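Local atomic coordinates of succinate-semialdehyde dehydrogenase (Synechococcus sp., PDB entry 4ITA), a protein that probably oxidises succinic semialdehyde to succinate, using NADP as the likely cofactor. Residues N55-L60 with V92-A97; R50-N55 with G176-V181. All coordinates share one frame; numbering follows the deposited sequence.

Interaction 1 of 2, residues N55-L60 with V92-A97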
ATOM      1  N   ASN A  55       9.621   0.487  28.441  1.00  6.06           N
ATOM      2  CA  ASN A  55      10.759   1.223  28.974  1.00  6.78           C
ATOM      3  C   ASN A  55      10.928   2.564  28.261  1.00  5.86           C
ATOM      4  O   ASN A  55      11.211   3.576  28.898  1.00  7.10           O
ATOM      5  CB  ASN A  55      12.057   0.421  28.856  1.00  6.88           C
ATOM      6  CG  ASN A  55      12.187  -0.657  29.901  1.00  6.81           C
ATOM      7  OD1 ASN A  55      11.395  -0.752  30.837  1.00  8.63           O
ATOM      8  ND2 ASN A  55      13.213  -1.481  29.748  1.00  6.05           N
ATOM      9  N   ALA A  56      10.760   2.560  26.939  1.00  6.81           N
ATOM     10  CA  ALA A  56      10.840   3.791  26.151  1.00  6.44           C
ATOM     11  C   ALA A  56       9.768   4.786  26.591  1.00  5.60           C
ATOM     12  O   ALA A  56      10.052   5.973  26.767  1.00  7.02           O
ATOM     13  CB  ALA A  56      10.714   3.490  24.663  1.00  6.70           C
ATOM     14  N   ALA A  57       8.547   4.291  26.787  1.00  6.65           N
ATOM     15  CA  ALA A  57       7.462   5.127  27.303  1.00  6.79           C
ATOM     16  C   ALA A  57       7.829   5.749  28.644  1.00  7.18           C
ATOM     17  O   ALA A  57       7.626   6.940  28.859  1.00  7.39           O
ATOM     18  CB  ALA A  57       6.172   4.330  27.422  1.00  7.36           C
ATOM     19  N   ALA A  58       8.375   4.941  29.554  1.00  7.03           N
ATOM     20  CA  ALA A  58       8.745   5.447  30.878  1.00  7.18           C
ATOM     21  C   ALA A  58       9.841   6.512  30.809  1.00  7.87           C
ATOM     22  O   ALA A  58       9.827   7.481  31.576  1.00  8.44           O
ATOM     23  CB  ALA A  58       9.146   4.301  31.804  1.00  8.31           C
ATOM     24  N   ILE A  59      10.789   6.347  29.889  1.00  5.91           N
ATOM     25  CA  ILE A  59      11.826   7.352  29.680  1.00  8.03           C
ATOM     26  C   ILE A  59      11.212   8.671  29.197  1.00  7.46           C
ATOM     27  O   ILE A  59      11.520   9.746  29.720  1.00  8.75           O
ATOM     28  CB  ILE A  59      12.896   6.852  28.687  1.00  7.62           C
ATOM     29  CG1 ILE A  59      13.710   5.718  29.318  1.00  7.08           C
ATOM     30  CG2 ILE A  59      13.807   7.995  28.266  1.00  9.06           C
ATOM     31  CD1 ILE A  59      14.532   4.910  28.326  1.00  8.62           C
ATOM     32  N   LEU A  60      10.327   8.590  28.211  1.00  7.80           N
ATOM     33  CA  LEU A  60       9.620   9.772  27.719  1.00  7.91           C
ATOM     34  C   LEU A  60       8.783  10.446  28.807  1.00  9.22           C
ATOM     35  O   LEU A  60       8.732  11.676  28.893  1.00 10.54           O
ATOM     36  CB  LEU A  60       8.724   9.382  26.541  1.00  6.82           C
ATOM     37  CG  LEU A  60       9.460   9.091  25.232  1.00  6.33           C
ATOM     38  CD1 LEU A  60       8.612   8.200  24.345  1.00  7.06           C
ATOM     39  CD2 LEU A  60       9.795  10.392  24.508  1.00  8.20           C
ATOM     40  N   VAL A  92       1.739   6.330  22.401  1.00  7.08           N
ATOM     41  CA  VAL A  92       1.683   5.394  21.274  1.00  5.79           C
ATOM     42  C   VAL A  92       2.604   4.190  21.518  1.00  6.61           C
ATOM     43  O   VAL A  92       2.314   3.080  21.071  1.00  6.97           O
ATOM     44  CB  VAL A  92       1.938   6.087  19.894  1.00  5.51           C
ATOM     45  CG1 VAL A  92       3.374   6.600  19.791  1.00  8.08           C
ATOM     46  CG2 VAL A  92       1.588   5.139  18.752  1.00  7.69           C
ATOM     47  N   CYS A  93       3.696   4.395  22.256  1.00  6.22           N
ATOM     48  CA  CYS A  93       4.530   3.270  22.679  1.00  6.63           C
ATOM     49  C   CYS A  93       3.710   2.302  23.524  1.00  6.91           C
ATOM     50  O   CYS A  93       3.720   1.090  23.294  1.00  6.59           O
ATOM     51  CB  CYS A  93       5.744   3.755  23.474  1.00  6.51           C
ATOM     52  SG  CYS A  93       6.997   4.578  22.469  1.00  7.31           S
ATOM     53  N   ARG A  94       2.978   2.846  24.486  1.00  6.47           N
ATOM     54  CA  ARG A  94       2.157   2.004  25.357  1.00  6.20           C
ATOM     55  C   ARG A  94       1.013   1.339  24.592  1.00  6.78           C
ATOM     56  O   ARG A  94       0.688   0.181  24.849  1.00  7.50           O
ATOM     57  CB  ARG A  94       1.620   2.803  26.545  1.00  7.97           C
ATOM     58  CG  ARG A  94       2.716   3.226  27.490  1.00  8.34           C
ATOM     59  CD  ARG A  94       2.208   3.593  28.880  1.00 11.31           C
ATOM     60  NE  ARG A  94       3.318   3.993  29.743  1.00  9.11           N
ATOM     61  CZ  ARG A  94       4.128   3.136  30.352  1.00  9.97           C
ATOM     62  NH1 ARG A  94       3.945   1.832  30.193  1.00 10.85           N
ATOM     63  NH2 ARG A  94       5.126   3.576  31.110  1.00 10.67           N
ATOM     64  N   TYR A  95       0.419   2.053  23.640  1.00  5.93           N
ATOM     65  CA  TYR A  95      -0.652   1.491  22.824  1.00  6.68           C
ATOM     66  C   TYR A  95      -0.219   0.204  22.121  1.00  6.75           C
ATOM     67  O   TYR A  95      -0.900  -0.826  22.197  1.00  6.99           O
ATOM     68  CB  TYR A  95      -1.154   2.517  21.810  1.00  7.48           C
ATOM     69  CG  TYR A  95      -2.276   1.990  20.950  1.00  7.07           C
ATOM     70  CD1 TYR A  95      -3.581   1.957  21.422  1.00  7.42           C
ATOM     71  CD2 TYR A  95      -2.030   1.513  19.665  1.00  7.79           C
ATOM     72  CE1 TYR A  95      -4.609   1.469  20.636  1.00  8.28           C
ATOM     73  CE2 TYR A  95      -3.054   1.031  18.872  1.00  7.85           C
ATOM     74  CZ  TYR A  95      -4.339   1.004  19.362  1.00  8.04           C
ATOM     75  OH  TYR A  95      -5.356   0.516  18.567  1.00  9.51           O
ATOM     76  N   TYR A  96       0.925   0.241  21.440  1.00  6.37           N
ATOM     77  CA  TYR A  96       1.386  -0.958  20.752  1.00  6.52           C
ATOM     78  C   TYR A  96       1.969  -2.015  21.694  1.00  6.01           C
ATOM     79  O   TYR A  96       1.861  -3.206  21.422  1.00  6.77           O
ATOM     80  CB  TYR A  96       2.299  -0.616  19.569  1.00  6.65           C
ATOM     81  CG  TYR A  96       1.478  -0.037  18.442  1.00  6.23           C
ATOM     82  CD1 TYR A  96       0.551  -0.825  17.766  1.00  5.85           C
ATOM     83  CD2 TYR A  96       1.578   1.303  18.088  1.00  6.53           C
ATOM     84  CE1 TYR A  96      -0.229  -0.305  16.743  1.00  6.78           C
ATOM     85  CE2 TYR A  96       0.799   1.833  17.061  1.00  7.13           C
ATOM     86  CZ  TYR A  96      -0.100   1.022  16.402  1.00  6.02           C
ATOM     87  OH  TYR A  96      -0.874   1.540  15.396  1.00  7.95           O
ATOM     88  N   ALA A  97       2.547  -1.594  22.813  1.00  5.00           N
ATOM     89  CA  ALA A  97       2.906  -2.554  23.856  1.00  6.73           C
ATOM     90  C   ALA A  97       1.666  -3.320  24.319  1.00  6.26           C
ATOM     91  O   ALA A  97       1.712  -4.538  24.510  1.00  7.48           O
ATOM     92  CB  ALA A  97       3.546  -1.843  25.022  1.00  7.23           C
TER
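Ala57 meets both Cys93 and Arg94, and its methyl group is the centre of the contact. Its CB lies 3.6 Å from CG of Arg94 and 4.0 Å from CB of Cys93, so a single methyl fills the angle between two neighbouring side chains of the other helix. Arg94 leaves its backbone with CG anti to the carbonyl carbon (chi1 -67°) and runs extended from CG to NE, which carries the guanidinium toward helix 46-62 and lays one face of it over Ala57 CB, offset toward the rim of the group. Farther out, NH2 of Arg94 comes to 4.1 Å from CB of Ala58. No hydrogen bond joins the two segments, and the polar end of Arg94 is instead paired by Glu61, one turn on from Ala57 on helix 46-62, through a salt bridge to NE. On the buried side SG of Cys93 sits 4.5 Å from CB of Ala56 and 4.4 Å from CD1 of Leu60, a loose apolar touch. The two backbones belong to helices 46-62 and 79-103 of the cofactor-binding half of an aldehyde dehydrogenase. They run nearly antiparallel, their local axes 8.8 Å apart with 159° between their directions. The small Ala57 and Cys93, which face each other with CA atoms 5.8 Å apart, are consistent with this spacing. Further inward, Phe140 of helix 137-149 packs on both Leu60 and Cys93, while helix 162-175 brings Leu172 and Ala175 against Ala56 and Ile171 against Leu60.

Interaction 2 of 2, residues R50-N55 with G176-V181; sequences RQWLEN and GFPEGV. With EDO (1,2-ethanediol), chain E.
One face of the Trp52 indole carries three successive pieces of the loop: the carbonyl O of Gly176, the backbone N of Phe177 and CD of Pro178. The glycine oxygen stands 3.4 Å above the indole plane, toward the rim, and Pro178 CD makes a CH-pi contact 4.0 Å from the centroid of the six-membered ring. The Phe177 ring receives Trp52 CB over the middle of its face, 3.4 Å from the centroid and only 9° off the normal. With CG anti to the carbonyl carbon (chi1 -60°), Trp52 also turns an edge of its indole to that same phenyl ring, an edge-to-face pair with planes at 61°. The tip of Phe177 reaches on to Leu53, its CZ 4.0 Å from Leu53 CG. An alanine in place of Trp52 would keep the CB over the Phe177 ring but would probably leave Pro178 and the Gly176 carbonyl without the flat surface they rest on. A CB on Gly176 would run into CD1 of Trp52. Tyr41 of helix 24-41 touches both aromatic residues, while Leu147 of helix 137-149 packs on Phe177. Beyond the rings, a 1,2-ethanediol, probably from the crystallisation liquor, donates from O2 to the carbonyl O of Pro178 at 2.7 Å. Gly176, at positive phi, closes helix 162-175 in a Schellman motif, and Pro178 to Val181 form a type II beta turn leading into strand 182-185, parallel to strand 152-156: the end of a beta-alpha-beta crossover of the Rossmann-type fold, packed against helix 46-62.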
ATOM      1  N   ARG A  50       7.738  -5.779  24.111  1.00  6.89           N
ATOM      2  CA  ARG A  50       6.842  -5.026  24.974  1.00  7.08           C
ATOM      3  C   ARG A  50       7.583  -4.365  26.127  1.00  7.00           C
ATOM      4  O   ARG A  50       7.326  -3.210  26.460  1.00  6.41           O
ATOM      5  CB  ARG A  50       5.764  -5.966  25.519  1.00  7.85           C
ATOM      6  CG  ARG A  50       4.771  -5.311  26.450  1.00  9.45           C
ATOM      7  CD  ARG A  50       3.704  -6.295  26.915  1.00  8.56           C
ATOM      8  NE  ARG A  50       2.961  -6.865  25.789  1.00  8.08           N
ATOM      9  CZ  ARG A  50       3.051  -8.134  25.389  1.00  8.61           C
ATOM     10  NH1 ARG A  50       2.346  -8.548  24.349  1.00  7.79           N
ATOM     11  NH2 ARG A  50       3.842  -8.988  26.032  1.00  8.60           N
ATOM     12  N   GLN A  51       8.504  -5.100  26.739  1.00  6.07           N
ATOM     13  CA  GLN A  51       9.325  -4.545  27.812  1.00  7.48           C
ATOM     14  C   GLN A  51      10.117  -3.332  27.331  1.00  6.33           C
ATOM     15  O   GLN A  51      10.129  -2.277  27.973  1.00  6.73           O
ATOM     16  CB  GLN A  51      10.291  -5.605  28.337  1.00  6.84           C
ATOM     17  CG  GLN A  51      11.267  -5.049  29.350  1.00  8.43           C
ATOM     18  CD  GLN A  51      12.464  -5.953  29.581  1.00  8.11           C
ATOM     19  OE1 GLN A  51      12.534  -7.073  29.061  1.00  9.65           O
ATOM     20  NE2 GLN A  51      13.417  -5.472  30.372  1.00  7.97           N
ATOM     21  N   TRP A  52      10.774  -3.472  26.188  1.00  6.14           N
ATOM     22  CA  TRP A  52      11.594  -2.383  25.674  1.00  6.86           C
ATOM     23  C   TRP A  52      10.719  -1.189  25.283  1.00  5.89           C
ATOM     24  O   TRP A  52      11.065  -0.040  25.571  1.00  6.82           O
ATOM     25  CB  TRP A  52      12.482  -2.883  24.531  1.00  6.43           C
ATOM     26  CG  TRP A  52      13.419  -3.986  24.978  1.00  5.66           C
ATOM     27  CD1 TRP A  52      14.035  -4.101  26.200  1.00  6.77           C
ATOM     28  CD2 TRP A  52      13.821  -5.139  24.223  1.00  6.03           C
ATOM     29  NE1 TRP A  52      14.796  -5.247  26.242  1.00  7.50           N
ATOM     30  CE2 TRP A  52      14.681  -5.901  25.043  1.00  7.24           C
ATOM     31  CE3 TRP A  52      13.529  -5.604  22.934  1.00  6.49           C
ATOM     32  CZ2 TRP A  52      15.248  -7.104  24.616  1.00  7.23           C
ATOM     33  CZ3 TRP A  52      14.099  -6.798  22.510  1.00  7.26           C
ATOM     34  CH2 TRP A  52      14.949  -7.531  23.347  1.00  7.92           C
ATOM     35  N   LEU A  53       9.555  -1.454  24.688  1.00  6.40           N
ATOM     36  CA  LEU A  53       8.638  -0.377  24.320  1.00  7.98           C
ATOM     37  C   LEU A  53       8.108   0.361  25.546  1.00  7.37           C
ATOM     38  O   LEU A  53       8.017   1.589  25.556  1.00  7.26           O
ATOM     39  CB  LEU A  53       7.470  -0.921  23.507  1.00  9.67           C
ATOM     40  CG  LEU A  53       7.395  -0.576  22.029  1.00 17.24           C
ATOM     41  CD1 LEU A  53       6.028  -0.967  21.491  1.00 10.62           C
ATOM     42  CD2 LEU A  53       7.668   0.905  21.800  1.00 12.23           C
ATOM     43  N   GLU A  54       7.768  -0.393  26.587  1.00  6.80           N
ATOM     44  CA  GLU A  54       7.285   0.220  27.822  1.00  7.85           C
ATOM     45  C   GLU A  54       8.390   0.982  28.538  1.00  6.13           C
ATOM     46  O   GLU A  54       8.141   2.018  29.147  1.00  7.10           O
ATOM     47  CB  GLU A  54       6.609  -0.818  28.731  1.00  8.04           C
ATOM     48  CG  GLU A  54       5.289  -1.286  28.131  1.00  8.07           C
ATOM     49  CD  GLU A  54       4.546  -2.321  28.957  1.00 12.85           C
ATOM     50  OE1 GLU A  54       5.179  -3.005  29.788  1.00 15.05           O
ATOM     51  OE2 GLU A  54       3.315  -2.449  28.754  1.00 15.74           O
ATOM     52  N   ASN A  55       9.621   0.487  28.441  1.00  6.06           N
ATOM     53  CA  ASN A  55      10.759   1.223  28.974  1.00  6.78           C
ATOM     54  C   ASN A  55      10.928   2.564  28.261  1.00  5.86           C
ATOM     55  O   ASN A  55      11.211   3.576  28.898  1.00  7.10           O
ATOM     56  CB  ASN A  55      12.057   0.421  28.856  1.00  6.88           C
ATOM     57  CG  ASN A  55      12.187  -0.657  29.901  1.00  6.81           C
ATOM     58  OD1 ASN A  55      11.395  -0.752  30.837  1.00  8.63           O
ATOM     59  ND2 ASN A  55      13.213  -1.481  29.748  1.00  6.05           N
ATOM     60  N   GLY A 176      16.505  -0.529  25.968  1.00  6.05           N
ATOM     61  CA  GLY A 176      16.955  -1.902  25.848  1.00  6.48           C
ATOM     62  C   GLY A 176      16.870  -2.508  24.465  1.00  6.31           C
ATOM     63  O   GLY A 176      17.244  -3.661  24.286  1.00  7.37           O
ATOM     64  N   PHE A 177      16.377  -1.762  23.478  1.00  5.69           N
ATOM     65  CA  PHE A 177      16.300  -2.317  22.124  1.00  5.41           C
ATOM     66  C   PHE A 177      17.703  -2.610  21.611  1.00  6.28           C
ATOM     67  O   PHE A 177      18.569  -1.739  21.670  1.00  6.59           O
ATOM     68  CB  PHE A 177      15.577  -1.366  21.165  1.00  5.58           C
ATOM     69  CG  PHE A 177      14.086  -1.327  21.354  1.00  4.98           C
ATOM     70  CD1 PHE A 177      13.286  -2.347  20.841  1.00  5.03           C
ATOM     71  CD2 PHE A 177      13.480  -0.272  22.029  1.00  6.04           C
ATOM     72  CE1 PHE A 177      11.913  -2.316  21.018  1.00  6.64           C
ATOM     73  CE2 PHE A 177      12.103  -0.232  22.196  1.00  6.34           C
ATOM     74  CZ  PHE A 177      11.326  -1.251  21.688  1.00  6.22           C
ATOM     75  N   PRO A 178      17.933  -3.840  21.118  1.00  4.65           N
ATOM     76  CA  PRO A 178      19.286  -4.202  20.663  1.00  6.06           C
ATOM     77  C   PRO A 178      19.849  -3.283  19.573  1.00  6.08           C
ATOM     78  O   PRO A 178      19.108  -2.691  18.773  1.00  6.56           O
ATOM     79  CB  PRO A 178      19.102  -5.615  20.121  1.00  7.27           C
ATOM     80  CG  PRO A 178      17.954  -6.176  20.918  1.00  9.74           C
ATOM     81  CD  PRO A 178      17.016  -5.001  21.103  1.00  7.22           C
ATOM     82  N   GLU A 179      21.171  -3.175  19.549  1.00  5.89           N
ATOM     83  CA  GLU A 179      21.873  -2.362  18.568  1.00  6.62           C
ATOM     84  C   GLU A 179      21.477  -2.775  17.153  1.00  5.64           C
ATOM     85  O   GLU A 179      21.460  -3.960  16.820  1.00  7.45           O
ATOM     86  CB  GLU A 179      23.374  -2.541  18.753  1.00  7.10           C
ATOM     87  CG  GLU A 179      24.218  -1.708  17.813  1.00  7.53           C
ATOM     88  CD  GLU A 179      25.707  -1.863  18.048  1.00  9.53           C
ATOM     89  OE1 GLU A 179      26.113  -2.659  18.919  1.00  9.25           O
ATOM     90  OE2 GLU A 179      26.477  -1.184  17.347  1.00  8.82           O
ATOM     91  N   GLY A 180      21.158  -1.793  16.316  1.00  6.04           N
ATOM     92  CA  GLY A 180      20.765  -2.055  14.936  1.00  6.57           C
ATOM     93  C   GLY A 180      19.272  -2.176  14.720  1.00  6.11           C
ATOM     94  O   GLY A 180      18.809  -2.215  13.581  1.00  6.28           O
ATOM     95  N   VAL A 181      18.507  -2.258  15.804  1.00  5.54           N
ATOM     96  CA  VAL A 181      17.062  -2.341  15.668  1.00  5.59           C
ATOM     97  C   VAL A 181      16.465  -0.997  15.261  1.00  6.57           C
ATOM     98  O   VAL A 181      15.492  -0.950  14.508  1.00  6.52           O
ATOM     99  CB  VAL A 181      16.423  -2.920  16.952  1.00  5.34           C
ATOM    100  CG1 VAL A 181      14.908  -2.734  16.958  1.00  7.36           C
ATOM    101  CG2 VAL A 181      16.799  -4.394  17.089  1.00  7.34           C
TER
HETATM  102  C1  EDO E 503      19.022   2.061  19.395  1.00  8.89           C
HETATM  103  O1  EDO E 503      20.389   1.671  19.557  1.00  9.12           O
HETATM  104  C2  EDO E 503      18.111   0.844  19.457  1.00  8.69           C
HETATM  105  O2  EDO E 503      18.428  -0.082  18.411  1.00  8.42           O

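Both interactions use helix 46-62 and share Asn55, with centres about 10 Å apart on the same side of the chain's centre. Along the chain, the 55-60/92-97 pair is nested inside the longer loop closed by 50-55 with 176-181. The helix therefore meets helix 79-103 through one face and the loop after helix 162-175 through another. Direct ties join the two sites: Arg50 NE probably hydrogen-bonds to Ala97 O at 2.9 Å, and Leu53 packs on Cys93. Interaction 1 thus pairs helix 46-62 with helix 79-103, while interaction 2 links the same helix to the loop before strand 182-185 of the Rossmann-type sheet.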